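PDB 7KS4: phage terminase large subunit from Thermus phage P7426, which probably acts as the ATP-driven motor that moves viral DNA into empty capsids and as the endonuclease that cuts the genome, this chain being its ATPase domain. Local coordinates for residues H223-Y237 with D246-V258. Sequence-based numbering, arbitrary orientation.
Sequences HAASWDVWPERREWY and DLEFRQEYGAEFV. With SO4 (sulfate ion), chain H.
Tyr253 lies with one ring face against Tyr237, whose CD1 sits 3.6 Å from Tyr253 CD1 and toward the rim; the planes meet obliquely, at 34°. Ser226 OG abuts the edge of the Tyr253 ring, close to its plane. Trp227 takes Ala225 CB and the carbonyl oxygen of Tyr253 over one face, both near the rim, while CD2 of Tyr237 is at its edge. The far end of the indole reaches Phe249, with Trp227 CZ3 3.4 Å from Phe249 CZ; these two rings are nearly parallel but slid so far apart that they hardly overlap. With Trp227 CG lodged between its own backbone N and carbonyl carbon (chi1 54°), the six-membered ring reaches the backbone of Gly254, CH2 coming to 3.6 Å from Gly254 CA. The neighbouring CE1 of Phe249 meets the carbonyl oxygen of Tyr237, which lies at the ring edge, close to its plane.

Two hydrogen bonds tie the backbone of 253-255 to the junction where edge strand 219-224 passes into helix 226-229. Ser226 N, in the first turn of that helix, donates to Tyr253 O in the carbonyl plane (2.9 Å). His223 NE2 donates to Ala255 O at 2.8 Å, in line with the imidazole plane but from above the carbonyl plane.

Ser226 OG is hydrogen-bonded to Arg44 O, and Arg233 and Trp230 bond to Gln45, so this aromatic packing adjoins the ADP-binding loop of the P-loop ATPase domain. Ala255 O can only accept, so its bond implies a proton on NE2; with Ser226 N serving Tyr253 O, two carbonyl oxygens of buried residues each have a donor across the contact.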
ATOM      1  N   HIS A 223     -11.902  -2.807  -5.899  1.00 34.23           N
ATOM      2  CA  HIS A 223     -13.014  -2.453  -5.029  1.00 35.37           C
ATOM      3  C   HIS A 223     -13.521  -3.698  -4.314  1.00 36.84           C
ATOM      4  O   HIS A 223     -13.680  -4.752  -4.934  1.00 37.06           O
ATOM      5  CB  HIS A 223     -14.159  -1.814  -5.817  1.00 35.89           C
ATOM      6  CG  HIS A 223     -15.235  -1.257  -4.944  1.00 38.28           C
ATOM      7  ND1 HIS A 223     -16.526  -1.739  -4.953  1.00 40.31           N
ATOM      8  CD2 HIS A 223     -15.203  -0.279  -4.009  1.00 39.29           C
ATOM      9  CE1 HIS A 223     -17.246  -1.068  -4.072  1.00 40.95           C
ATOM     10  NE2 HIS A 223     -16.467  -0.177  -3.486  1.00 40.91           N
ATOM     11  N   ALA A 224     -13.771  -3.578  -3.014  1.00 37.37           N
ATOM     12  CA  ALA A 224     -14.349  -4.686  -2.264  1.00 37.90           C
ATOM     13  C   ALA A 224     -14.907  -4.162  -0.953  1.00 39.39           C
ATOM     14  O   ALA A 224     -14.222  -3.435  -0.228  1.00 39.35           O
ATOM     15  CB  ALA A 224     -13.311  -5.785  -1.996  1.00 38.53           C
ATOM     16  N   ALA A 225     -16.151  -4.528  -0.661  1.00 39.87           N
ATOM     17  CA  ALA A 225     -16.694  -4.331   0.668  1.00 40.30           C
ATOM     18  C   ALA A 225     -16.062  -5.329   1.631  1.00 39.99           C
ATOM     19  O   ALA A 225     -15.495  -6.346   1.230  1.00 40.68           O
ATOM     20  CB  ALA A 225     -18.215  -4.505   0.658  1.00 40.79           C
ATOM     21  N   SER A 226     -16.160  -5.025   2.921  1.00 39.87           N
ATOM     22  CA  SER A 226     -15.645  -5.953   3.919  1.00 41.50           C
ATOM     23  C   SER A 226     -16.242  -7.342   3.728  1.00 40.77           C
ATOM     24  O   SER A 226     -15.546  -8.355   3.877  1.00 40.60           O
ATOM     25  CB  SER A 226     -15.942  -5.425   5.318  1.00 42.30           C
ATOM     26  OG  SER A 226     -15.460  -4.100   5.454  1.00 43.64           O
ATOM     27  N   TRP A 227     -17.526  -7.409   3.370  1.00 39.79           N
ATOM     28  CA  TRP A 227     -18.191  -8.696   3.222  1.00 40.49           C
ATOM     29  C   TRP A 227     -17.907  -9.359   1.883  1.00 41.10           C
ATOM     30  O   TRP A 227     -18.242 -10.536   1.718  1.00 40.93           O
ATOM     31  CB  TRP A 227     -19.700  -8.538   3.413  1.00 39.26           C
ATOM     32  CG  TRP A 227     -20.320  -7.510   2.531  1.00 38.24           C
ATOM     33  CD1 TRP A 227     -20.629  -7.644   1.212  1.00 38.20           C
ATOM     34  CD2 TRP A 227     -20.718  -6.185   2.907  1.00 38.24           C
ATOM     35  NE1 TRP A 227     -21.196  -6.483   0.739  1.00 38.00           N
ATOM     36  CE2 TRP A 227     -21.263  -5.575   1.763  1.00 38.34           C
ATOM     37  CE3 TRP A 227     -20.667  -5.458   4.100  1.00 39.13           C
ATOM     38  CZ2 TRP A 227     -21.752  -4.271   1.775  1.00 39.51           C
ATOM     39  CZ3 TRP A 227     -21.158  -4.167   4.111  1.00 39.91           C
ATOM     40  CH2 TRP A 227     -21.693  -3.588   2.957  1.00 38.89           C
ATOM     41  N   ASP A 228     -17.307  -8.643   0.926  1.00 44.30           N
ATOM     42  CA  ASP A 228     -16.763  -9.311  -0.251  1.00 45.22           C
ATOM     43  C   ASP A 228     -15.563 -10.175   0.120  1.00 45.56           C
ATOM     44  O   ASP A 228     -15.372 -11.255  -0.453  1.00 48.64           O
ATOM     45  CB  ASP A 228     -16.354  -8.290  -1.318  1.00 45.32           C
ATOM     46  CG  ASP A 228     -17.544  -7.588  -1.948  1.00 45.29           C
ATOM     47  OD1 ASP A 228     -18.603  -8.231  -2.109  1.00 45.83           O
ATOM     48  OD2 ASP A 228     -17.414  -6.392  -2.288  1.00 43.51           O
ATOM     49  N   VAL A 229     -14.752  -9.723   1.072  1.00 42.37           N
ATOM     50  CA  VAL A 229     -13.613 -10.509   1.526  1.00 43.04           C
ATOM     51  C   VAL A 229     -14.015 -11.485   2.626  1.00 42.29           C
ATOM     52  O   VAL A 229     -13.455 -12.581   2.712  1.00 42.70           O
ATOM     53  CB  VAL A 229     -12.486  -9.591   2.016  1.00 42.15           C
ATOM     54  CG1 VAL A 229     -11.225 -10.415   2.303  1.00 44.23           C
ATOM     55  CG2 VAL A 229     -12.207  -8.471   0.996  1.00 41.67           C
ATOM     56  N   TRP A 230     -14.971 -11.100   3.477  1.00 40.06           N
ATOM     57  CA  TRP A 230     -15.439 -11.925   4.587  1.00 41.63           C
ATOM     58  C   TRP A 230     -16.936 -12.157   4.417  1.00 40.33           C
ATOM     59  O   TRP A 230     -17.754 -11.542   5.118  1.00 38.59           O
ATOM     60  CB  TRP A 230     -15.127 -11.267   5.929  1.00 43.66           C
ATOM     61  CG  TRP A 230     -13.661 -11.111   6.165  1.00 47.75           C
ATOM     62  CD1 TRP A 230     -12.948  -9.945   6.183  1.00 48.09           C
ATOM     63  CD2 TRP A 230     -12.717 -12.163   6.399  1.00 51.31           C
ATOM     64  NE1 TRP A 230     -11.620 -10.208   6.422  1.00 50.66           N
ATOM     65  CE2 TRP A 230     -11.452 -11.563   6.558  1.00 52.80           C
ATOM     66  CE3 TRP A 230     -12.821 -13.557   6.491  1.00 53.93           C
ATOM     67  CZ2 TRP A 230     -10.297 -12.309   6.807  1.00 55.83           C
ATOM     68  CZ3 TRP A 230     -11.675 -14.295   6.737  1.00 57.08           C
ATOM     69  CH2 TRP A 230     -10.430 -13.671   6.892  1.00 57.67           C
ATOM     70  N   PRO A 231     -17.333 -13.042   3.500  1.00 41.06           N
ATOM     71  CA  PRO A 231     -18.771 -13.283   3.302  1.00 40.06           C
ATOM     72  C   PRO A 231     -19.464 -13.822   4.540  1.00 38.88           C
ATOM     73  O   PRO A 231     -20.657 -13.564   4.739  1.00 38.19           O
ATOM     74  CB  PRO A 231     -18.808 -14.306   2.155  1.00 42.56           C
ATOM     75  CG  PRO A 231     -17.409 -14.381   1.614  1.00 44.63           C
ATOM     76  CD  PRO A 231     -16.500 -13.966   2.712  1.00 44.10           C
ATOM     77  N   GLU A 232     -18.757 -14.582   5.376  1.00 40.06           N
ATOM     78  CA  GLU A 232     -19.376 -15.138   6.570  1.00 40.82           C
ATOM     79  C   GLU A 232     -19.663 -14.073   7.624  1.00 39.95           C
ATOM     80  O   GLU A 232     -20.386 -14.359   8.583  1.00 40.30           O
ATOM     81  CB  GLU A 232     -18.484 -16.237   7.157  1.00 42.85           C
ATOM     82  CG  GLU A 232     -17.185 -15.751   7.820  1.00 44.99           C
ATOM     83  CD  GLU A 232     -15.990 -15.662   6.876  1.00 47.14           C
ATOM     84  OE1 GLU A 232     -16.169 -15.399   5.664  1.00 46.54           O
ATOM     85  OE2 GLU A 232     -14.855 -15.846   7.370  1.00 49.49           O
ATOM     86  N   ARG A 233     -19.104 -12.873   7.472  1.00 38.98           N
ATOM     87  CA  ARG A 233     -19.343 -11.756   8.376  1.00 38.78           C
ATOM     88  C   ARG A 233     -20.403 -10.800   7.857  1.00 37.04           C
ATOM     89  O   ARG A 233     -20.691  -9.797   8.519  1.00 36.63           O
ATOM     90  CB  ARG A 233     -18.048 -10.972   8.609  1.00 40.59           C
ATOM     91  CG  ARG A 233     -16.940 -11.766   9.270  1.00 44.77           C
ATOM     92  CD  ARG A 233     -15.668 -10.929   9.405  1.00 47.47           C
ATOM     93  NE  ARG A 233     -14.518 -11.734   9.810  1.00 49.92           N
ATOM     94  CZ  ARG A 233     -13.257 -11.315   9.770  1.00 51.20           C
ATOM     95  NH1 ARG A 233     -12.970 -10.095   9.342  1.00 49.94           N
ATOM     96  NH2 ARG A 233     -12.278 -12.121  10.153  1.00 53.10           N
ATOM     97  N   ARG A 234     -20.967 -11.062   6.678  1.00 36.62           N
ATOM     98  CA  ARG A 234     -21.897 -10.109   6.084  1.00 36.47           C
ATOM     99  C   ARG A 234     -23.042  -9.797   7.038  1.00 36.06           C
ATOM    100  O   ARG A 234     -23.393  -8.629   7.242  1.00 35.26           O
ATOM    101  CB  ARG A 234     -22.436 -10.648   4.759  1.00 38.68           C
ATOM    102  CG  ARG A 234     -23.226  -9.617   3.980  1.00 40.35           C
ATOM    103  CD  ARG A 234     -23.804 -10.173   2.686  1.00 43.90           C
ATOM    104  NE  ARG A 234     -24.231  -9.092   1.804  1.00 46.72           N
ATOM    105  CZ  ARG A 234     -25.386  -8.443   1.910  1.00 48.92           C
ATOM    106  NH1 ARG A 234     -26.261  -8.760   2.863  1.00 50.49           N
ATOM    107  NH2 ARG A 234     -25.671  -7.468   1.057  1.00 50.48           N
ATOM    108  N   GLU A 235     -23.647 -10.830   7.631  1.00 36.46           N
ATOM    109  CA  GLU A 235     -24.794 -10.584   8.502  1.00 36.57           C
ATOM    110  C   GLU A 235     -24.388  -9.755   9.716  1.00 36.55           C
ATOM    111  O   GLU A 235     -25.117  -8.843  10.125  1.00 36.36           O
ATOM    112  CB  GLU A 235     -25.438 -11.900   8.936  1.00 37.48           C
ATOM    113  CG  GLU A 235     -26.695 -11.721   9.805  1.00 37.69           C
ATOM    114  CD  GLU A 235     -27.859 -11.026   9.090  1.00 37.38           C
ATOM    115  OE1 GLU A 235     -27.911 -11.053   7.845  1.00 38.18           O
ATOM    116  OE2 GLU A 235     -28.739 -10.459   9.782  1.00 37.92           O
ATOM    117  N   TRP A 236     -23.219 -10.034  10.293  1.00 36.99           N
ATOM    118  CA  TRP A 236     -22.762  -9.227  11.418  1.00 39.41           C
ATOM    119  C   TRP A 236     -22.593  -7.766  11.008  1.00 38.94           C
ATOM    120  O   TRP A 236     -23.040  -6.860  11.720  1.00 37.78           O
ATOM    121  CB  TRP A 236     -21.459  -9.785  11.988  1.00 43.38           C
ATOM    122  CG  TRP A 236     -20.921  -8.942  13.103  1.00 45.85           C
ATOM    123  CD1 TRP A 236     -21.349  -8.924  14.404  1.00 47.35           C
ATOM    124  CD2 TRP A 236     -19.867  -7.978  13.017  1.00 46.80           C
ATOM    125  NE1 TRP A 236     -20.622  -8.009  15.130  1.00 47.23           N
ATOM    126  CE2 TRP A 236     -19.706  -7.417  14.302  1.00 48.04           C
ATOM    127  CE3 TRP A 236     -19.041  -7.535  11.979  1.00 47.56           C
ATOM    128  CZ2 TRP A 236     -18.749  -6.443  14.575  1.00 48.99           C
ATOM    129  CZ3 TRP A 236     -18.095  -6.561  12.254  1.00 48.28           C
ATOM    130  CH2 TRP A 236     -17.952  -6.034  13.543  1.00 48.77           C
ATOM    131  N   TYR A 237     -21.963  -7.514   9.852  1.00 37.95           N
ATOM    132  CA  TYR A 237     -21.842  -6.142   9.354  1.00 38.87           C
ATOM    133  C   TYR A 237     -23.209  -5.484   9.225  1.00 39.07           C
ATOM    134  O   TYR A 237     -23.408  -4.341   9.654  1.00 39.26           O
ATOM    135  CB  TYR A 237     -21.144  -6.112   7.991  1.00 39.37           C
ATOM    136  CG  TYR A 237     -19.699  -6.524   7.986  1.00 39.97           C
ATOM    137  CD1 TYR A 237     -18.798  -5.990   8.889  1.00 40.95           C
ATOM    138  CD2 TYR A 237     -19.233  -7.451   7.063  1.00 40.81           C
ATOM    139  CE1 TYR A 237     -17.464  -6.376   8.876  1.00 42.68           C
ATOM    140  CE2 TYR A 237     -17.910  -7.840   7.045  1.00 41.31           C
ATOM    141  CZ  TYR A 237     -17.033  -7.302   7.950  1.00 42.52           C
ATOM    142  OH  TYR A 237     -15.712  -7.691   7.926  1.00 45.02           O
ATOM    143  N   ASP A 246     -25.623   5.456   8.976  1.00 57.64           N
ATOM    144  CA  ASP A 246     -25.682   4.848   7.650  1.00 56.97           C
ATOM    145  C   ASP A 246     -24.466   5.212   6.806  1.00 52.97           C
ATOM    146  O   ASP A 246     -23.933   4.361   6.084  1.00 48.14           O
ATOM    147  CB  ASP A 246     -26.959   5.266   6.926  1.00 62.11           C
ATOM    148  CG  ASP A 246     -27.173   4.488   5.642  1.00 61.80           C
ATOM    149  OD1 ASP A 246     -26.945   3.260   5.639  1.00 59.65           O
ATOM    150  OD2 ASP A 246     -27.557   5.103   4.625  1.00 65.04           O
ATOM    151  N   LEU A 247     -24.021   6.470   6.860  1.00 57.26           N
ATOM    152  CA  LEU A 247     -22.888   6.870   6.027  1.00 55.86           C
ATOM    153  C   LEU A 247     -21.623   6.134   6.439  1.00 51.27           C
ATOM    154  O   LEU A 247     -20.865   5.658   5.586  1.00 45.68           O
ATOM    155  CB  LEU A 247     -22.658   8.382   6.095  1.00 63.16           C
ATOM    156  CG  LEU A 247     -21.558   8.899   5.145  1.00 65.48           C
ATOM    157  CD1 LEU A 247     -21.878  10.306   4.654  1.00 72.14           C
ATOM    158  CD2 LEU A 247     -20.155   8.886   5.771  1.00 64.18           C
ATOM    159  N   GLU A 248     -21.356   6.065   7.744  1.00 59.67           N
ATOM    160  CA  GLU A 248     -20.182   5.338   8.213  1.00 59.99           C
ATOM    161  C   GLU A 248     -20.218   3.893   7.743  1.00 55.50           C
ATOM    162  O   GLU A 248     -19.192   3.344   7.322  1.00 53.54           O
ATOM    163  CB  GLU A 248     -20.093   5.411   9.739  1.00 63.18           C
ATOM    164  CG  GLU A 248     -18.909   4.661  10.334  1.00 64.67           C
ATOM    165  CD  GLU A 248     -18.898   4.695  11.851  1.00 68.67           C
ATOM    166  OE1 GLU A 248     -19.400   5.686  12.427  1.00 72.51           O
ATOM    167  OE2 GLU A 248     -18.393   3.729  12.466  1.00 68.95           O
ATOM    168  N   PHE A 249     -21.392   3.256   7.802  1.00 52.19           N
ATOM    169  CA  PHE A 249     -21.496   1.863   7.384  1.00 49.32           C
ATOM    170  C   PHE A 249     -21.209   1.716   5.895  1.00 45.88           C
ATOM    171  O   PHE A 249     -20.419   0.856   5.485  1.00 44.55           O
ATOM    172  CB  PHE A 249     -22.882   1.307   7.710  1.00 51.58           C
ATOM    173  CG  PHE A 249     -23.140  -0.033   7.091  1.00 49.02           C
ATOM    174  CD1 PHE A 249     -22.829  -1.196   7.773  1.00 48.66           C
ATOM    175  CD2 PHE A 249     -23.661  -0.129   5.812  1.00 47.83           C
ATOM    176  CE1 PHE A 249     -23.050  -2.429   7.193  1.00 46.18           C
ATOM    177  CE2 PHE A 249     -23.873  -1.356   5.226  1.00 46.15           C
ATOM    178  CZ  PHE A 249     -23.569  -2.507   5.917  1.00 45.68           C
ATOM    179  N   ARG A 250     -21.854   2.541   5.064  1.00 41.32           N
ATOM    180  CA  ARG A 250     -21.660   2.436   3.623  1.00 39.84           C
ATOM    181  C   ARG A 250     -20.210   2.688   3.227  1.00 37.45           C
ATOM    182  O   ARG A 250     -19.728   2.110   2.242  1.00 36.85           O
ATOM    183  CB  ARG A 250     -22.585   3.415   2.897  1.00 44.48           C
ATOM    184  CG  ARG A 250     -24.065   3.063   2.975  1.00 50.32           C
ATOM    185  CD  ARG A 250     -24.917   4.057   2.191  1.00 55.44           C
ATOM    186  NE  ARG A 250     -26.322   3.656   2.174  1.00 60.75           N
ATOM    187  CZ  ARG A 250     -26.865   2.831   1.282  1.00 59.97           C
ATOM    188  NH1 ARG A 250     -26.128   2.311   0.308  1.00 57.55           N
ATOM    189  NH2 ARG A 250     -28.154   2.526   1.363  1.00 62.57           N
ATOM    190  N   GLN A 251     -19.505   3.563   3.950  1.00 44.82           N
ATOM    191  CA  GLN A 251     -18.118   3.861   3.600  1.00 45.26           C
ATOM    192  C   GLN A 251     -17.156   2.819   4.145  1.00 44.49           C
ATOM    193  O   GLN A 251     -16.333   2.275   3.401  1.00 42.07           O
ATOM    194  CB  GLN A 251     -17.708   5.233   4.131  1.00 50.13           C
ATOM    195  CG  GLN A 251     -18.238   6.398   3.353  1.00 53.79           C
ATOM    196  CD  GLN A 251     -17.479   7.672   3.668  1.00 56.78           C
ATOM    197  OE1 GLN A 251     -16.824   7.781   4.707  1.00 58.17           O
ATOM    198  NE2 GLN A 251     -17.547   8.632   2.763  1.00 57.90           N
ATOM    199  N   GLU A 252     -17.211   2.566   5.456  1.00 46.74           N
ATOM    200  CA  GLU A 252     -16.171   1.765   6.091  1.00 48.55           C
ATOM    201  C   GLU A 252     -16.299   0.292   5.737  1.00 46.23           C
ATOM    202  O   GLU A 252     -15.284  -0.403   5.624  1.00 46.71           O
ATOM    203  CB  GLU A 252     -16.218   1.949   7.606  1.00 54.03           C
ATOM    204  CG  GLU A 252     -16.045   3.389   8.063  1.00 57.31           C
ATOM    205  CD  GLU A 252     -14.764   4.022   7.544  1.00 59.21           C
ATOM    206  OE1 GLU A 252     -14.819   5.198   7.119  1.00 60.20           O
ATOM    207  OE2 GLU A 252     -13.710   3.346   7.551  1.00 59.54           O
ATOM    208  N   TYR A 253     -17.522  -0.196   5.552  1.00 44.63           N
ATOM    209  CA  TYR A 253     -17.757  -1.583   5.182  1.00 44.24           C
ATOM    210  C   TYR A 253     -18.207  -1.748   3.747  1.00 42.17           C
ATOM    211  O   TYR A 253     -17.710  -2.635   3.050  1.00 41.17           O
ATOM    212  CB  TYR A 253     -18.800  -2.201   6.119  1.00 47.84           C
ATOM    213  CG  TYR A 253     -18.366  -2.164   7.559  1.00 52.63           C
ATOM    214  CD1 TYR A 253     -17.243  -2.860   7.978  1.00 54.99           C
ATOM    215  CD2 TYR A 253     -19.074  -1.432   8.501  1.00 56.86           C
ATOM    216  CE1 TYR A 253     -16.834  -2.829   9.292  1.00 59.96           C
ATOM    217  CE2 TYR A 253     -18.674  -1.398   9.823  1.00 61.69           C
ATOM    218  CZ  TYR A 253     -17.550  -2.099  10.212  1.00 63.57           C
ATOM    219  OH  TYR A 253     -17.148  -2.069  11.528  1.00 68.81           O
ATOM    220  N   GLY A 254     -19.128  -0.907   3.273  1.00 42.36           N
ATOM    221  CA  GLY A 254     -19.532  -0.976   1.884  1.00 42.12           C
ATOM    222  C   GLY A 254     -18.481  -0.480   0.913  1.00 41.26           C
ATOM    223  O   GLY A 254     -18.534  -0.828  -0.271  1.00 41.54           O
ATOM    224  N   ALA A 255     -17.521   0.315   1.390  1.00 40.14           N
ATOM    225  CA  ALA A 255     -16.529   0.942   0.519  1.00 39.56           C
ATOM    226  C   ALA A 255     -17.216   1.799  -0.543  1.00 39.22           C
ATOM    227  O   ALA A 255     -16.760   1.893  -1.686  1.00 39.81           O
ATOM    228  CB  ALA A 255     -15.611  -0.101  -0.125  1.00 39.30           C
ATOM    229  N   GLU A 256     -18.318   2.441  -0.154  1.00 38.04           N
ATOM    230  CA  GLU A 256     -19.108   3.243  -1.076  1.00 37.81           C
ATOM    231  C   GLU A 256     -18.607   4.678  -1.104  1.00 38.82           C
ATOM    232  O   GLU A 256     -18.198   5.233  -0.077  1.00 37.69           O
ATOM    233  CB  GLU A 256     -20.588   3.220  -0.692  1.00 38.96           C
ATOM    234  CG  GLU A 256     -21.234   1.868  -0.884  1.00 41.29           C
ATOM    235  CD  GLU A 256     -22.689   1.845  -0.472  1.00 43.60           C
ATOM    236  OE1 GLU A 256     -23.338   2.913  -0.477  1.00 44.14           O
ATOM    237  OE2 GLU A 256     -23.178   0.751  -0.133  1.00 45.78           O
ATOM    238  N   PHE A 257     -18.622   5.256  -2.303  1.00 40.16           N
ATOM    239  CA  PHE A 257     -18.349   6.672  -2.511  1.00 44.06           C
ATOM    240  C   PHE A 257     -19.671   7.422  -2.411  1.00 47.47           C
ATOM    241  O   PHE A 257     -20.529   7.289  -3.288  1.00 50.94           O
ATOM    242  CB  PHE A 257     -17.721   6.910  -3.879  1.00 43.24           C
ATOM    243  CG  PHE A 257     -16.322   6.396  -4.027  1.00 39.67           C
ATOM    244  CD1 PHE A 257     -15.254   7.118  -3.526  1.00 38.33           C
ATOM    245  CD2 PHE A 257     -16.070   5.224  -4.724  1.00 37.54           C
ATOM    246  CE1 PHE A 257     -13.955   6.667  -3.688  1.00 37.51           C
ATOM    247  CE2 PHE A 257     -14.782   4.769  -4.894  1.00 36.15           C
ATOM    248  CZ  PHE A 257     -13.716   5.496  -4.377  1.00 36.00           C
ATOM    249  N   VAL A 258     -19.832   8.219  -1.359  1.00 46.66           N
ATOM    250  CA  VAL A 258     -21.085   8.911  -1.086  1.00 52.24           C
ATOM    251  C   VAL A 258     -20.817  10.410  -1.045  1.00 63.55           C
ATOM    252  O   VAL A 258     -19.848  10.856  -0.420  1.00 58.00           O
ATOM    253  CB  VAL A 258     -21.719   8.426   0.230  1.00 50.46           C
ATOM    254  CG1 VAL A 258     -21.898   6.914   0.205  1.00 47.08           C
ATOM    255  CG2 VAL A 258     -20.864   8.819   1.418  1.00 51.49           C
TER
HETATM  256  S   SO4 H 307     -14.465  -1.344  14.816  0.53 46.92           S
HETATM  257  O1  SO4 H 307     -15.325  -1.772  15.917  0.53 47.05           O
HETATM  258  O2  SO4 H 307     -13.236  -2.130  14.823  0.53 45.82           O
HETATM  259  O3  SO4 H 307     -14.143   0.071  14.988  0.53 46.91           O
HETATM  260  O4  SO4 H 307     -15.143  -1.541  13.536  0.53 46.78           O